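Local structure of esterase LipW (Mycobacterium marinum, 3QH4) at residues Asp28-Ser33 against Ala219-Arg224; Gly178-Ser183 against Ala245-Thr250. The protein probably hydrolyses ester bonds, as an esterase of the alpha/beta hydrolase fold with narrow substrate selectivity. One frame throughout, in Å; residues are numbered along the deposited sequence. Where two conformers were deposited one is given.

Contact 1. Residues Asp28-Ser33 against Ala219-Arg224; sequences DFTAES and ASLMWR
Leu-221 holds CG beside its backbone N (chi1 -87°), and Met-222 swings CG anti to its own N (chi1 174°). The two neighbours on helix 216-227 meet different parts of Phe-29, Leu-221 the main chain and Met-222 the ring. Methyl CD2 of Leu-221 rests on the main chain, with Phe-29 O 3.5 Å from it. The same methyl lies 4.1 Å from Thr-30 CG2, the two side chains running side by side. Met-222 CB meets the Phe-29 ring obliquely, 3.8 Å from CE2. No hydrogen bond joins the two segments. Phe-29 O is hydrogen-bonded to NE2 of His-225, the next residue of helix 216-227, and Phe-214 meets the Phe-29 ring edge to face.

Several polar bonds within 28-33 brace its turn. Asp-28 OD1 receives Thr-30 N at 3.1 Å, nearly straight. It also receives Thr-30 OG1 at 3.0 Å. Both donors come from one face of the carboxylate. Ser-33 OG donates to Asp-28 O at 2.7 Å. Thr-30 OG1 also accepts a weak bond from Ser-33 N. An Asx turn at Asp-28 leads to the N-cap Thr-30 of helix 31-56, and this lead-in packs on helix 216-227 of the alpha/beta hydrolase fold.

Contact 2. Residues Gly178-Ser183 against Ala245-Thr250; sequences GAADGS and AGLPAT
Ala-180 points its methyl from the last turn of helix 167-181 at the loop 245-250. The contact lies at the surface, and this methyl is its tight part. Ala-180 CB lies 3.6 Å from Gly-246 O and 3.7 Å from Leu-247 CD2, so one methyl touches both a carbonyl and an apolar branch. Leu-247 starts away from the helix, but CD2 comes back to it. The pairing is van der Waals only, as no hydrogen bond crosses. Gly-246 has a positive phi of 90°, which turns the loop beside the methyl.

On the open side, Asp-181, Gly-182 and Ser-183 do not touch the loop. Their bonds are local. Asp-181 OD1 accepts Ser-183 N at 2.8 Å in an Asx turn, and Ser-183 OG as well. Gly-182, with positive phi, closes the helix in a Schellman motif. Gly-182 N bonds Ala-179 O at 3.2 Å, and Ser-183 N makes a weak bond to Gly-178 O.

On the inner side, Leu-247 also touches Tyr-267 and Leu-271 of helix 261-273 and Gln-190 of strand 189-193. Ala-179 and Pro-248 both pack on Val-187. Here the end of helix 167-181 lies beside the loop that leads into strand 250-255, the neighbour of strand 189-193 in the sheet.

From the N terminus, the chain first passes 28-33, at the start of helix 31-56. It then builds five strands of the central sheet and runs down helix 167-181 to 178-183. Strand 189-193 and helix 203-207 follow before helix 216-227, where 219-224 closes contact 1 over 185 intervening residues. The chain goes on to 245-250 and closes contact 2 over 61 residues. The segments alternate, so the two loops cross and neither nests. Contact 1 ties the N-terminal region to helix 216-227. Contact 2 ties a helix end to the entry of strand 250-255. Their centres are 30 Å apart and they do not touch.

Contact 1. Residues Asp28-Ser33 against Ala219-Arg224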
ATOM      1  N   ASP A  28     -18.317   1.396   5.191  1.00  9.04           N
ATOM      2  CA  ASP A  28     -19.371   1.234   4.198  1.00  9.94           C
ATOM      3  C   ASP A  28     -18.698   1.631   2.880  1.00  8.88           C
ATOM      4  O   ASP A  28     -18.252   2.756   2.726  1.00  9.99           O
ATOM      5  CB  ASP A  28     -20.515   2.177   4.569  1.00 10.51           C
ATOM      6  CG  ASP A  28     -21.639   2.195   3.550  1.00 14.12           C
ATOM      7  OD1 ASP A  28     -21.485   1.672   2.425  1.00 14.29           O
ATOM      8  OD2 ASP A  28     -22.701   2.764   3.899  1.00 15.17           O
ATOM      9  N   PHE A  29     -18.619   0.697   1.934  1.00  8.89           N
ATOM     10  CA  PHE A  29     -17.839   0.974   0.719  1.00  7.75           C
ATOM     11  C   PHE A  29     -18.714   1.137  -0.512  1.00  8.65           C
ATOM     12  O   PHE A  29     -18.266   0.911  -1.627  1.00  8.22           O
ATOM     13  CB  PHE A  29     -16.748  -0.090   0.488  1.00  7.55           C
ATOM     14  CG  PHE A  29     -15.446   0.485  -0.041  1.00  6.60           C
ATOM     15  CD1 PHE A  29     -14.735   1.399   0.714  1.00  8.62           C
ATOM     16  CD2 PHE A  29     -14.931   0.080  -1.279  1.00  8.48           C
ATOM     17  CE1 PHE A  29     -13.523   1.950   0.236  1.00  7.58           C
ATOM     18  CE2 PHE A  29     -13.709   0.618  -1.770  1.00  8.25           C
ATOM     19  CZ  PHE A  29     -13.016   1.537  -0.987  1.00  7.41           C
ATOM     20  N   THR A  30     -19.966   1.560  -0.306  1.00 10.13           N
ATOM     21  CA  THR A  30     -20.799   1.973  -1.449  1.00 11.23           C
ATOM     22  C   THR A  30     -20.242   3.267  -2.036  1.00 12.04           C
ATOM     23  O   THR A  30     -19.533   4.003  -1.354  1.00 10.93           O
ATOM     24  CB  THR A  30     -22.287   2.206  -1.036  1.00 12.73           C
ATOM     25  OG1 THR A  30     -22.350   3.239  -0.042  1.00 14.33           O
ATOM     26  CG2 THR A  30     -22.919   0.922  -0.520  1.00 13.04           C
ATOM     27  N   ALA A  31     -20.564   3.537  -3.299  1.00 12.90           N
ATOM     28  CA  ALA A  31     -20.134   4.767  -3.959  1.00 14.31           C
ATOM     29  C   ALA A  31     -20.534   6.032  -3.189  1.00 13.94           C
ATOM     30  O   ALA A  31     -19.712   6.918  -3.007  1.00 14.11           O
ATOM     31  CB  ALA A  31     -20.676   4.813  -5.394  1.00 14.44           C
ATOM     32  N   GLU A  32     -21.783   6.114  -2.726  1.00 14.92           N
ATOM     33  CA  GLU A  32     -22.234   7.266  -1.922  1.00 14.44           C
ATOM     34  C   GLU A  32     -21.439   7.475  -0.635  1.00 14.36           C
ATOM     35  O   GLU A  32     -21.087   8.615  -0.270  1.00 14.22           O
ATOM     36  CB  GLU A  32     -23.735   7.145  -1.598  1.00 16.14           C
ATOM     37  N   SER A  33     -21.158   6.365   0.057  1.00 12.93           N
ATOM     38  CA  SER A  33     -20.375   6.416   1.276  1.00 12.69           C
ATOM     39  C   SER A  33     -18.941   6.852   0.994  1.00 12.37           C
ATOM     40  O   SER A  33     -18.366   7.630   1.762  1.00 12.18           O
ATOM     41  CB  SER A  33     -20.421   5.056   1.995  1.00 12.09           C
ATOM     42  OG  SER A  33     -19.565   5.046   3.132  1.00 11.51           O
ATOM     43  N   ALA A 219     -14.653  -5.592   0.457  1.00  5.55           N
ATOM     44  CA  ALA A 219     -13.667  -6.042  -0.519  1.00  5.12           C
ATOM     45  C   ALA A 219     -14.363  -6.392  -1.849  1.00  5.22           C
ATOM     46  O   ALA A 219     -13.844  -6.084  -2.943  1.00  4.24           O
ATOM     47  CB  ALA A 219     -12.868  -7.213   0.047  1.00  5.71           C
ATOM     48  N   SER A 220     -15.557  -6.977  -1.751  1.00  5.21           N
ATOM     49  CA  SER A 220     -16.334  -7.283  -2.945  0.60  6.14           C
ATOM     50  C   SER A 220     -16.716  -6.006  -3.715  1.00  6.01           C
ATOM     51  O   SER A 220     -16.522  -5.928  -4.953  1.00  6.08           O
ATOM     52  CB  SER A 220     -17.578  -8.089  -2.610  0.60  6.59           C
ATOM     53  OG  SER A 220     -18.357  -8.235  -3.788  0.60  9.26           O
ATOM     54  N   LEU A 221     -17.253  -5.018  -3.000  1.00  5.96           N
ATOM     55  CA  LEU A 221     -17.591  -3.710  -3.608  1.00  7.13           C
ATOM     56  C   LEU A 221     -16.347  -3.043  -4.194  1.00  6.34           C
ATOM     57  O   LEU A 221     -16.399  -2.490  -5.300  1.00  6.17           O
ATOM     58  CB  LEU A 221     -18.204  -2.766  -2.573  1.00  8.13           C
ATOM     59  CG  LEU A 221     -19.723  -2.842  -2.356  1.00 12.65           C
ATOM     60  CD1 LEU A 221     -20.148  -4.242  -2.154  1.00 15.78           C
ATOM     61  CD2 LEU A 221     -20.119  -1.984  -1.148  1.00 14.19           C
ATOM     62  N   MET A 222     -15.243  -3.101  -3.446  1.00  4.73           N
ATOM     63  CA  MET A 222     -13.965  -2.521  -3.867  1.00  5.21           C
ATOM     64  C   MET A 222     -13.560  -3.015  -5.253  1.00  5.24           C
ATOM     65  O   MET A 222     -13.232  -2.213  -6.127  1.00  5.79           O
ATOM     66  CB  MET A 222     -12.865  -2.883  -2.824  1.00  5.13           C
ATOM     67  CG  MET A 222     -11.461  -2.468  -3.229  1.00  6.01           C
ATOM     68  SD  MET A 222     -10.269  -3.232  -2.115  1.00  5.94           S
ATOM     69  CE  MET A 222     -10.390  -4.970  -2.575  1.00  4.29           C
ATOM     70  N   TRP A 223     -13.577  -4.337  -5.451  1.00  4.98           N
ATOM     71  CA  TRP A 223     -13.173  -4.925  -6.730  1.00  5.86           C
ATOM     72  C   TRP A 223     -14.152  -4.481  -7.803  1.00  5.90           C
ATOM     73  O   TRP A 223     -13.751  -4.204  -8.966  1.00  5.70           O
ATOM     74  CB  TRP A 223     -13.064  -6.454  -6.651  1.00  5.04           C
ATOM     75  CG  TRP A 223     -11.765  -6.881  -6.065  1.00  5.86           C
ATOM     76  CD1 TRP A 223     -11.550  -7.493  -4.850  1.00  7.59           C
ATOM     77  CD2 TRP A 223     -10.499  -6.747  -6.685  1.00  6.41           C
ATOM     78  NE1 TRP A 223     -10.201  -7.714  -4.678  1.00  4.41           N
ATOM     79  CE2 TRP A 223      -9.537  -7.276  -5.799  1.00  4.19           C
ATOM     80  CE3 TRP A 223     -10.074  -6.227  -7.923  1.00  6.62           C
ATOM     81  CZ2 TRP A 223      -8.166  -7.313  -6.104  1.00  7.65           C
ATOM     82  CZ3 TRP A 223      -8.698  -6.253  -8.230  1.00  7.09           C
ATOM     83  CH2 TRP A 223      -7.763  -6.795  -7.318  1.00  5.23           C
ATOM     84  N   ARG A 224     -15.436  -4.381  -7.443  1.00  6.84           N
ATOM     85  CA  ARG A 224     -16.416  -3.945  -8.473  1.00  6.73           C
ATOM     86  C   ARG A 224     -16.153  -2.514  -8.945  1.00  7.37           C
ATOM     87  O   ARG A 224     -16.184  -2.250 -10.168  1.00  7.42           O
ATOM     88  CB  ARG A 224     -17.875  -4.134  -7.996  1.00  7.19           C
ATOM     89  CG  ARG A 224     -18.299  -5.606  -8.006  1.00 10.28           C
ATOM     90  CD  ARG A 224     -19.808  -5.759  -8.240  1.00 18.56           C
ATOM     91  NE  ARG A 224     -20.594  -5.143  -7.201  1.00 21.04           N
ATOM     92  CZ  ARG A 224     -20.893  -5.722  -6.039  1.00 24.17           C
ATOM     93  NH1 ARG A 224     -20.438  -6.940  -5.745  1.00 22.96           N
ATOM     94  NH2 ARG A 224     -21.638  -5.071  -5.154  1.00 24.55           N
TER

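Contact 2. Residues Gly178-Ser183 against Ala245-Thr250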
ATOM      1  N   GLY A 178       6.055  -5.335 -13.911  1.00 11.64           N
ATOM      2  CA  GLY A 178       6.635  -4.577 -15.019  1.00 12.79           C
ATOM      3  C   GLY A 178       8.156  -4.571 -15.015  1.00 13.08           C
ATOM      4  O   GLY A 178       8.791  -4.730 -16.073  1.00 13.86           O
ATOM      5  N   ALA A 179       8.763  -4.405 -13.842  1.00 12.05           N
ATOM      6  CA  ALA A 179      10.211  -4.511 -13.747  1.00 12.64           C
ATOM      7  C   ALA A 179      10.687  -5.926 -14.122  1.00 13.03           C
ATOM      8  O   ALA A 179      11.673  -6.058 -14.878  1.00 13.77           O
ATOM      9  CB  ALA A 179      10.716  -4.110 -12.331  1.00 11.74           C
ATOM     10  N   ALA A 180      10.009  -6.965 -13.611  1.00 12.31           N
ATOM     11  CA  ALA A 180      10.408  -8.364 -13.907  1.00 13.27           C
ATOM     12  C   ALA A 180      10.306  -8.699 -15.387  1.00 13.76           C
ATOM     13  O   ALA A 180      11.155  -9.424 -15.917  1.00 14.83           O
ATOM     14  CB  ALA A 180       9.588  -9.377 -13.080  1.00 12.29           C
ATOM     15  N   ASP A 181       9.282  -8.168 -16.059  1.00 14.08           N
ATOM     16  CA  ASP A 181       9.103  -8.450 -17.474  1.00 16.01           C
ATOM     17  C   ASP A 181       9.869  -7.510 -18.407  1.00 16.58           C
ATOM     18  O   ASP A 181       9.812  -7.682 -19.627  1.00 17.73           O
ATOM     19  CB  ASP A 181       7.615  -8.564 -17.837  1.00 16.08           C
ATOM     20  CG  ASP A 181       6.952  -7.230 -18.085  1.00 19.58           C
ATOM     21  OD1 ASP A 181       7.634  -6.187 -18.059  1.00 21.41           O
ATOM     22  OD2 ASP A 181       5.727  -7.226 -18.329  1.00 24.22           O
ATOM     23  N   GLY A 182      10.569  -6.531 -17.833  1.00 16.25           N
ATOM     24  CA  GLY A 182      11.456  -5.631 -18.575  1.00 16.99           C
ATOM     25  C   GLY A 182      10.782  -4.414 -19.199  1.00 16.75           C
ATOM     26  O   GLY A 182      11.439  -3.643 -19.913  1.00 16.84           O
ATOM     27  N   SER A 183       9.491  -4.237 -18.922  1.00 16.32           N
ATOM     28  CA  SER A 183       8.685  -3.100 -19.394  0.70 16.85           C
ATOM     29  C   SER A 183       9.030  -1.820 -18.643  1.00 16.27           C
ATOM     30  O   SER A 183       8.751  -0.705 -19.124  1.00 16.09           O
ATOM     31  CB  SER A 183       7.194  -3.376 -19.153  0.70 16.87           C
ATOM     32  OG  SER A 183       6.721  -4.431 -19.982  0.70 21.56           O
ATOM     33  N   ALA A 245       8.004 -16.419 -10.979  1.00  9.81           N
ATOM     34  CA  ALA A 245       9.468 -16.467 -10.983  1.00 10.20           C
ATOM     35  C   ALA A 245      10.036 -15.158 -11.478  1.00 10.21           C
ATOM     36  O   ALA A 245       9.511 -14.549 -12.422  1.00 11.05           O
ATOM     37  CB  ALA A 245       9.996 -17.630 -11.822  1.00 10.79           C
ATOM     38  N   GLY A 246      11.107 -14.709 -10.831  1.00  9.98           N
ATOM     39  CA  GLY A 246      11.801 -13.512 -11.284  1.00  9.82           C
ATOM     40  C   GLY A 246      11.312 -12.196 -10.703  1.00  9.57           C
ATOM     41  O   GLY A 246      11.920 -11.138 -10.964  1.00  9.42           O
ATOM     42  N   LEU A 247      10.224 -12.239  -9.938  1.00  8.35           N
ATOM     43  CA  LEU A 247       9.797 -11.044  -9.201  1.00  8.19           C
ATOM     44  C   LEU A 247      10.833 -10.668  -8.136  1.00  8.44           C
ATOM     45  O   LEU A 247      11.606 -11.537  -7.686  1.00  8.47           O
ATOM     46  CB  LEU A 247       8.419 -11.259  -8.569  1.00  7.02           C
ATOM     47  CG  LEU A 247       7.287 -11.394  -9.592  1.00  8.50           C
ATOM     48  CD1 LEU A 247       5.966 -11.743  -8.888  1.00  8.21           C
ATOM     49  CD2 LEU A 247       7.096 -10.094 -10.429  1.00 13.57           C
ATOM     50  N   PRO A 248      10.885  -9.372  -7.757  1.00  8.40           N
ATOM     51  CA  PRO A 248      11.853  -8.911  -6.761  1.00  8.67           C
ATOM     52  C   PRO A 248      11.612  -9.539  -5.392  1.00  8.51           C
ATOM     53  O   PRO A 248      10.462  -9.864  -5.049  1.00  8.40           O
ATOM     54  CB  PRO A 248      11.632  -7.394  -6.678  1.00  8.83           C
ATOM     55  CG  PRO A 248      10.534  -7.070  -7.606  1.00 10.24           C
ATOM     56  CD  PRO A 248      10.027  -8.290  -8.273  1.00  9.14           C
ATOM     57  N   ALA A 249      12.704  -9.699  -4.646  1.00  8.21           N
ATOM     58  CA  ALA A 249      12.644 -10.019  -3.225  1.00  7.23           C
ATOM     59  C   ALA A 249      11.543  -9.210  -2.533  1.00  6.52           C
ATOM     60  O   ALA A 249      11.317  -8.037  -2.853  1.00  5.80           O
ATOM     61  CB  ALA A 249      13.976  -9.753  -2.591  1.00  7.89           C
ATOM     62  N   THR A 250      10.847  -9.861  -1.607  1.00  5.15           N
ATOM     63  CA  THR A 250       9.573  -9.347  -1.090  1.00  4.85           C
ATOM     64  C   THR A 250       9.528  -9.364   0.440  1.00  4.31           C
ATOM     65  O   THR A 250      10.065 -10.305   1.058  1.00  4.34           O
ATOM     66  CB  THR A 250       8.430 -10.240  -1.634  1.00  5.20           C
ATOM     67  OG1 THR A 250       8.404 -10.129  -3.063  1.00  6.15           O
ATOM     68  CG2 THR A 250       7.030  -9.828  -1.075  1.00  5.87           C
TER